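Local coordinates for DUF3863 domain-containing protein (Parabacteroides distasonis, PDB 3LM3) that is of unknown function but may act on carbohydrates as a glycoside hydrolase or deacetylase, at residues T196-Q204 against R389-P397. Numbering follows the deposited sequence.
Sequences TEHFCKPAQ and RYDLQAHEP
A type I beta turn from H198 to K201 packs against the loop that follows strand 383-389; K201 reaches from the end of the turn to the loop, and E396 reaches back from the loop to the start of the turn. The K201 chain, CG anti to the backbone N (chi1 174°) and extended beyond, runs alongside Y390 and carries NZ to the carbonyls of the other loop. There NZ donates to L392 O at 3.0 Å, from above the carbonyl plane, and weakly to Y390 O. It also forms a salt bridge with E197 OE1 (2.7 Å) and donates to a water held by D391 O. E197 OE1 is shared: A394 N donates to it at 2.9 Å, nearly straight (170°), from the carboxylate face opposite NZ. A methionine in place of K201 would probably leave L392 O without this donor and E197 without its ion-pair mate. Beside this cluster, P202 CD sits over the centre of the Y390 ring, 3.5 Å from its centroid and 13° off the normal, a CH-pi contact. At the other end, E396 OE2 accepts from F199 N at 3.0 Å on its anti side, while E396 CG lies over one face of the H198 ring, 4.0 Å from its centroid. C200 N donates to ND1 in that ring's plane (3.0 Å). E396 OE1 also pairs with R120 of helix 120-138, and OE2 accepts from A154 N of helix 154-163. The contact thus joins the DUF3863 region, between strands 194-195 and 213-216, to the DUF3864 region, beyond edge strand 383-389 of the antiparallel sheet.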
ATOM      1  N   THR A 196       9.655  -1.661  16.856  1.00  8.46           N
ATOM      2  CA  THR A 196       9.671  -3.047  17.289  1.00  9.93           C
ATOM      3  C   THR A 196       8.367  -3.442  18.014  1.00  8.84           C
ATOM      4  O   THR A 196       8.020  -4.629  18.067  1.00 10.09           O
ATOM      5  CB  THR A 196      10.893  -3.315  18.198  1.00  9.49           C
ATOM      6  OG1 THR A 196      10.928  -2.376  19.252  1.00 12.95           O
ATOM      7  CG2 THR A 196      12.210  -3.224  17.394  1.00 12.29           C
ATOM      8  N   GLU A 197       7.621  -2.454  18.496  1.00  8.12           N
ATOM      9  CA  GLU A 197       6.341  -2.713  19.140  1.00  8.60           C
ATOM     10  C   GLU A 197       5.230  -3.141  18.195  1.00  9.58           C
ATOM     11  O   GLU A 197       4.373  -3.913  18.583  1.00  9.15           O
ATOM     12  CB  GLU A 197       5.855  -1.484  19.904  1.00  8.60           C
ATOM     13  CG  GLU A 197       6.749  -1.103  21.072  1.00 10.30           C
ATOM     14  CD  GLU A 197       6.294   0.138  21.810  1.00 12.27           C
ATOM     15  OE1 GLU A 197       5.151   0.630  21.566  1.00 11.20           O
ATOM     16  OE2 GLU A 197       7.105   0.653  22.603  1.00 18.17           O
ATOM     17  N   HIS A 198       5.191  -2.581  16.978  1.00  8.95           N
ATOM     18  CA  HIS A 198       4.038  -2.729  16.117  1.00  8.65           C
ATOM     19  C   HIS A 198       4.352  -2.161  14.734  1.00  7.87           C
ATOM     20  O   HIS A 198       4.809  -1.013  14.618  1.00  7.80           O
ATOM     21  CB  HIS A 198       2.841  -1.986  16.709  1.00  9.23           C
ATOM     22  CG  HIS A 198       1.522  -2.429  16.157  1.00  7.87           C
ATOM     23  ND1 HIS A 198       1.125  -2.229  14.843  1.00  7.92           N
ATOM     24  CD2 HIS A 198       0.487  -3.062  16.768  1.00  7.71           C
ATOM     25  CE1 HIS A 198      -0.087  -2.734  14.683  1.00  9.22           C
ATOM     26  NE2 HIS A 198      -0.505  -3.220  15.845  1.00  8.62           N
ATOM     27  N   PHE A 199       4.087  -2.980  13.715  1.00  7.71           N
ATOM     28  CA  PHE A 199       4.376  -2.621  12.332  1.00  8.75           C
ATOM     29  C   PHE A 199       3.648  -1.354  11.848  1.00  8.86           C
ATOM     30  O   PHE A 199       4.094  -0.721  10.891  1.00  8.64           O
ATOM     31  CB  PHE A 199       4.138  -3.818  11.370  1.00  8.29           C
ATOM     32  CG  PHE A 199       2.694  -4.083  11.019  1.00 10.44           C
ATOM     33  CD1 PHE A 199       1.790  -4.504  11.966  1.00 12.57           C
ATOM     34  CD2 PHE A 199       2.275  -4.013   9.696  1.00 12.08           C
ATOM     35  CE1 PHE A 199       0.470  -4.780  11.615  1.00 11.82           C
ATOM     36  CE2 PHE A 199       0.962  -4.313   9.336  1.00 13.05           C
ATOM     37  CZ  PHE A 199       0.045  -4.658  10.300  1.00 11.41           C
ATOM     38  N   CYS A 200       2.522  -0.987  12.480  1.00  7.94           N
ATOM     39  CA  CYS A 200       1.771   0.215  12.121  1.00  8.46           C
ATOM     40  C   CYS A 200       2.241   1.479  12.854  1.00  7.91           C
ATOM     41  O   CYS A 200       1.796   2.604  12.528  1.00  8.56           O
ATOM     42  CB  CYS A 200       0.302   0.026  12.459  1.00  8.57           C
ATOM     43  SG  CYS A 200      -0.571  -1.094  11.340  1.00 11.53           S
ATOM     44  N   LYS A 201       3.100   1.315  13.865  1.00  8.06           N
ATOM     45  CA  LYS A 201       3.550   2.408  14.726  1.00  7.78           C
ATOM     46  C   LYS A 201       4.914   2.910  14.256  1.00  7.67           C
ATOM     47  O   LYS A 201       5.861   2.113  14.158  1.00  8.68           O
ATOM     48  CB  LYS A 201       3.678   1.904  16.181  1.00  8.24           C
ATOM     49  CG  LYS A 201       4.262   2.927  17.107  1.00  7.45           C
ATOM     50  CD  LYS A 201       4.254   2.489  18.592  1.00  8.45           C
ATOM     51  CE  LYS A 201       5.331   3.251  19.367  1.00 10.45           C
ATOM     52  NZ  LYS A 201       4.979   3.258  20.836  1.00  9.18           N
ATOM     53  N   PRO A 202       5.070   4.202  13.998  1.00  8.58           N
ATOM     54  CA  PRO A 202       6.431   4.705  13.809  1.00  7.85           C
ATOM     55  C   PRO A 202       7.347   4.479  15.031  1.00  8.48           C
ATOM     56  O   PRO A 202       6.937   4.696  16.168  1.00  8.84           O
ATOM     57  CB  PRO A 202       6.231   6.201  13.554  1.00  8.06           C
ATOM     58  CG  PRO A 202       4.802   6.304  13.002  1.00  7.67           C
ATOM     59  CD  PRO A 202       4.062   5.250  13.804  1.00  8.64           C
ATOM     60  N   ALA A 203       8.571   4.020  14.790  1.00  8.20           N
ATOM     61  CA  ALA A 203       9.579   3.974  15.845  1.00  8.21           C
ATOM     62  C   ALA A 203       9.690   5.351  16.494  1.00  9.19           C
ATOM     63  O   ALA A 203       9.781   6.377  15.820  1.00  9.52           O
ATOM     64  CB  ALA A 203      10.932   3.512  15.266  1.00  8.87           C
ATOM     65  N   GLN A 204       9.697   5.371  17.820  1.00 11.11           N
ATOM     66  CA  GLN A 204       9.755   6.618  18.562  1.00 10.54           C
ATOM     67  C   GLN A 204      11.190   7.107  18.787  1.00 10.57           C
ATOM     68  O   GLN A 204      11.415   8.287  19.023  1.00 11.77           O
ATOM     69  CB  GLN A 204       9.050   6.465  19.919  1.00  9.82           C
ATOM     70  CG  GLN A 204       7.539   6.128  19.760  1.00 10.02           C
ATOM     71  CD  GLN A 204       6.773   7.205  19.033  1.00 10.12           C
ATOM     72  OE1 GLN A 204       6.605   8.309  19.549  1.00 11.71           O
ATOM     73  NE2 GLN A 204       6.314   6.900  17.821  1.00  9.09           N
ATOM     74  N   ARG A 389      -2.767   7.854  18.571  1.00 10.20           N
ATOM     75  CA  ARG A 389      -1.479   8.179  19.165  1.00 10.32           C
ATOM     76  C   ARG A 389      -0.481   7.054  19.032  1.00  9.21           C
ATOM     77  O   ARG A 389      -0.802   5.907  19.207  1.00  9.32           O
ATOM     78  CB  ARG A 389      -1.684   8.508  20.649  1.00 11.28           C
ATOM     79  CG  ARG A 389      -2.386   9.816  20.850  1.00 12.65           C
ATOM     80  CD  ARG A 389      -2.571  10.132  22.309  1.00 16.64           C
ATOM     81  NE  ARG A 389      -1.305  10.436  22.951  1.00 14.84           N
ATOM     82  CZ  ARG A 389      -1.200  11.127  24.065  1.00 21.32           C
ATOM     83  NH1 ARG A 389      -2.288  11.606  24.671  1.00 27.64           N
ATOM     84  NH2 ARG A 389      -0.003  11.352  24.560  1.00 22.52           N
ATOM     85  N   TYR A 390       0.755   7.414  18.720  1.00  9.55           N
ATOM     86  CA  TYR A 390       1.841   6.466  18.593  1.00  8.83           C
ATOM     87  C   TYR A 390       2.798   6.503  19.772  1.00  9.83           C
ATOM     88  O   TYR A 390       3.610   5.600  19.917  1.00 10.83           O
ATOM     89  CB  TYR A 390       2.618   6.763  17.314  1.00  9.95           C
ATOM     90  CG  TYR A 390       1.785   6.727  16.065  1.00  8.12           C
ATOM     91  CD1 TYR A 390       0.920   5.686  15.817  1.00 10.03           C
ATOM     92  CD2 TYR A 390       1.942   7.706  15.073  1.00  7.47           C
ATOM     93  CE1 TYR A 390       0.172   5.637  14.643  1.00  8.04           C
ATOM     94  CE2 TYR A 390       1.217   7.662  13.896  1.00  8.56           C
ATOM     95  CZ  TYR A 390       0.312   6.639  13.695  1.00  7.28           C
ATOM     96  OH  TYR A 390      -0.401   6.567  12.510  1.00  8.05           O
ATOM     97  N   ASP A 391       2.722   7.546  20.582  1.00 10.48           N
ATOM     98  CA  ASP A 391       3.588   7.634  21.763  1.00 10.46           C
ATOM     99  C   ASP A 391       3.184   6.625  22.832  1.00 12.74           C
ATOM    100  O   ASP A 391       4.022   6.189  23.638  1.00 16.33           O
ATOM    101  CB  ASP A 391       3.667   9.081  22.273  1.00 11.81           C
ATOM    102  CG  ASP A 391       2.339   9.625  22.761  1.00 17.40           C
ATOM    103  OD1 ASP A 391       1.269   9.232  22.279  1.00 13.68           O
ATOM    104  OD2 ASP A 391       2.382  10.502  23.638  1.00 21.10           O
ATOM    105  N   LEU A 392       1.930   6.223  22.834  1.00 12.78           N
ATOM    106  CA  LEU A 392       1.432   5.160  23.676  1.00 12.03           C
ATOM    107  C   LEU A 392       2.068   3.812  23.293  1.00 12.36           C
ATOM    108  O   LEU A 392       2.307   3.529  22.112  1.00 10.97           O
ATOM    109  CB  LEU A 392      -0.106   5.076  23.564  1.00 14.03           C
ATOM    110  CG  LEU A 392      -0.897   6.330  23.943  1.00 17.64           C
ATOM    111  CD1 LEU A 392      -2.389   6.157  23.671  1.00 17.08           C
ATOM    112  CD2 LEU A 392      -0.651   6.675  25.420  1.00 21.14           C
ATOM    113  N   GLN A 393       2.346   2.967  24.275  1.00 13.00           N
ATOM    114  CA  GLN A 393       2.840   1.619  23.996  1.00 13.38           C
ATOM    115  C   GLN A 393       1.842   0.864  23.124  1.00 13.62           C
ATOM    116  O   GLN A 393       0.636   0.963  23.334  1.00 15.64           O
ATOM    117  CB  GLN A 393       3.123   0.816  25.293  1.00 16.17           C
ATOM    118  CG  GLN A 393       3.751  -0.545  25.027  1.00 16.93           C
ATOM    119  CD  GLN A 393       4.262  -1.276  26.257  1.00 32.64           C
ATOM    120  OE1 GLN A 393       4.128  -0.807  27.380  1.00 38.40           O
ATOM    121  NE2 GLN A 393       4.861  -2.445  26.034  1.00 33.47           N
ATOM    122  N   ALA A 394       2.346   0.147  22.122  1.00 11.82           N
ATOM    123  CA  ALA A 394       1.535  -0.703  21.284  1.00 12.13           C
ATOM    124  C   ALA A 394       2.010  -2.148  21.394  1.00 10.97           C
ATOM    125  O   ALA A 394       3.133  -2.430  21.839  1.00 13.39           O
ATOM    126  CB  ALA A 394       1.601  -0.208  19.797  1.00 12.14           C
ATOM    127  N   HIS A 395       1.117  -3.053  21.029  1.00 11.35           N
ATOM    128  CA  HIS A 395       1.312  -4.511  21.073  0.50 12.52           C
ATOM    129  C   HIS A 395       0.696  -5.174  19.860  1.00 12.20           C
ATOM    130  O   HIS A 395      -0.466  -4.849  19.555  1.00 13.17           O
ATOM    131  CB  HIS A 395       0.586  -5.105  22.291  0.50 12.28           C
ATOM    132  CG  HIS A 395       0.972  -4.476  23.586  0.50 11.14           C
ATOM    133  ND1 HIS A 395       0.260  -3.437  24.156  0.50 11.95           N
ATOM    134  CD2 HIS A 395       2.013  -4.721  24.408  0.50 10.73           C
ATOM    135  CE1 HIS A 395       0.853  -3.075  25.277  0.50 11.79           C
ATOM    136  NE2 HIS A 395       1.914  -3.838  25.455  0.50 14.74           N
ATOM    137  N   GLU A 396       1.364  -6.145  19.253  1.00  9.47           N
ATOM    138  CA  GLU A 396       0.784  -6.944  18.202  1.00 10.95           C
ATOM    139  C   GLU A 396       0.216  -8.232  18.777  1.00 10.28           C
ATOM    140  O   GLU A 396       0.574  -8.633  19.898  1.00 12.48           O
ATOM    141  CB  GLU A 396       1.867  -7.286  17.154  1.00  9.89           C
ATOM    142  CG  GLU A 396       2.445  -6.126  16.373  1.00  9.26           C
ATOM    143  CD  GLU A 396       3.633  -6.539  15.541  1.00  9.34           C
ATOM    144  OE1 GLU A 396       4.226  -7.633  15.773  1.00 10.64           O
ATOM    145  OE2 GLU A 396       3.932  -5.799  14.581  1.00  8.59           O
ATOM    146  N   PRO A 397      -0.625  -8.909  17.992  1.00  9.54           N
ATOM    147  CA  PRO A 397      -1.082 -10.246  18.433  1.00 10.13           C
ATOM    148  C   PRO A 397       0.051 -11.223  18.686  1.00 11.01           C
ATOM    149  O   PRO A 397       1.072 -11.194  18.007  1.00 12.82           O
ATOM    150  CB  PRO A 397      -1.973 -10.701  17.275  1.00 10.22           C
ATOM    151  CG  PRO A 397      -2.379  -9.460  16.613  1.00 10.94           C
ATOM    152  CD  PRO A 397      -1.254  -8.505  16.724  1.00 10.06           C
TER
HETATM  153  O   HOH W   1       4.266  -6.288  19.929  1.00 17.06           O
HETATM  154  O   HOH W   2      -2.589  -4.850  17.120  1.00 24.22           O
HETATM  155  O   HOH W   3       6.274   4.875  22.947  1.00 19.82           O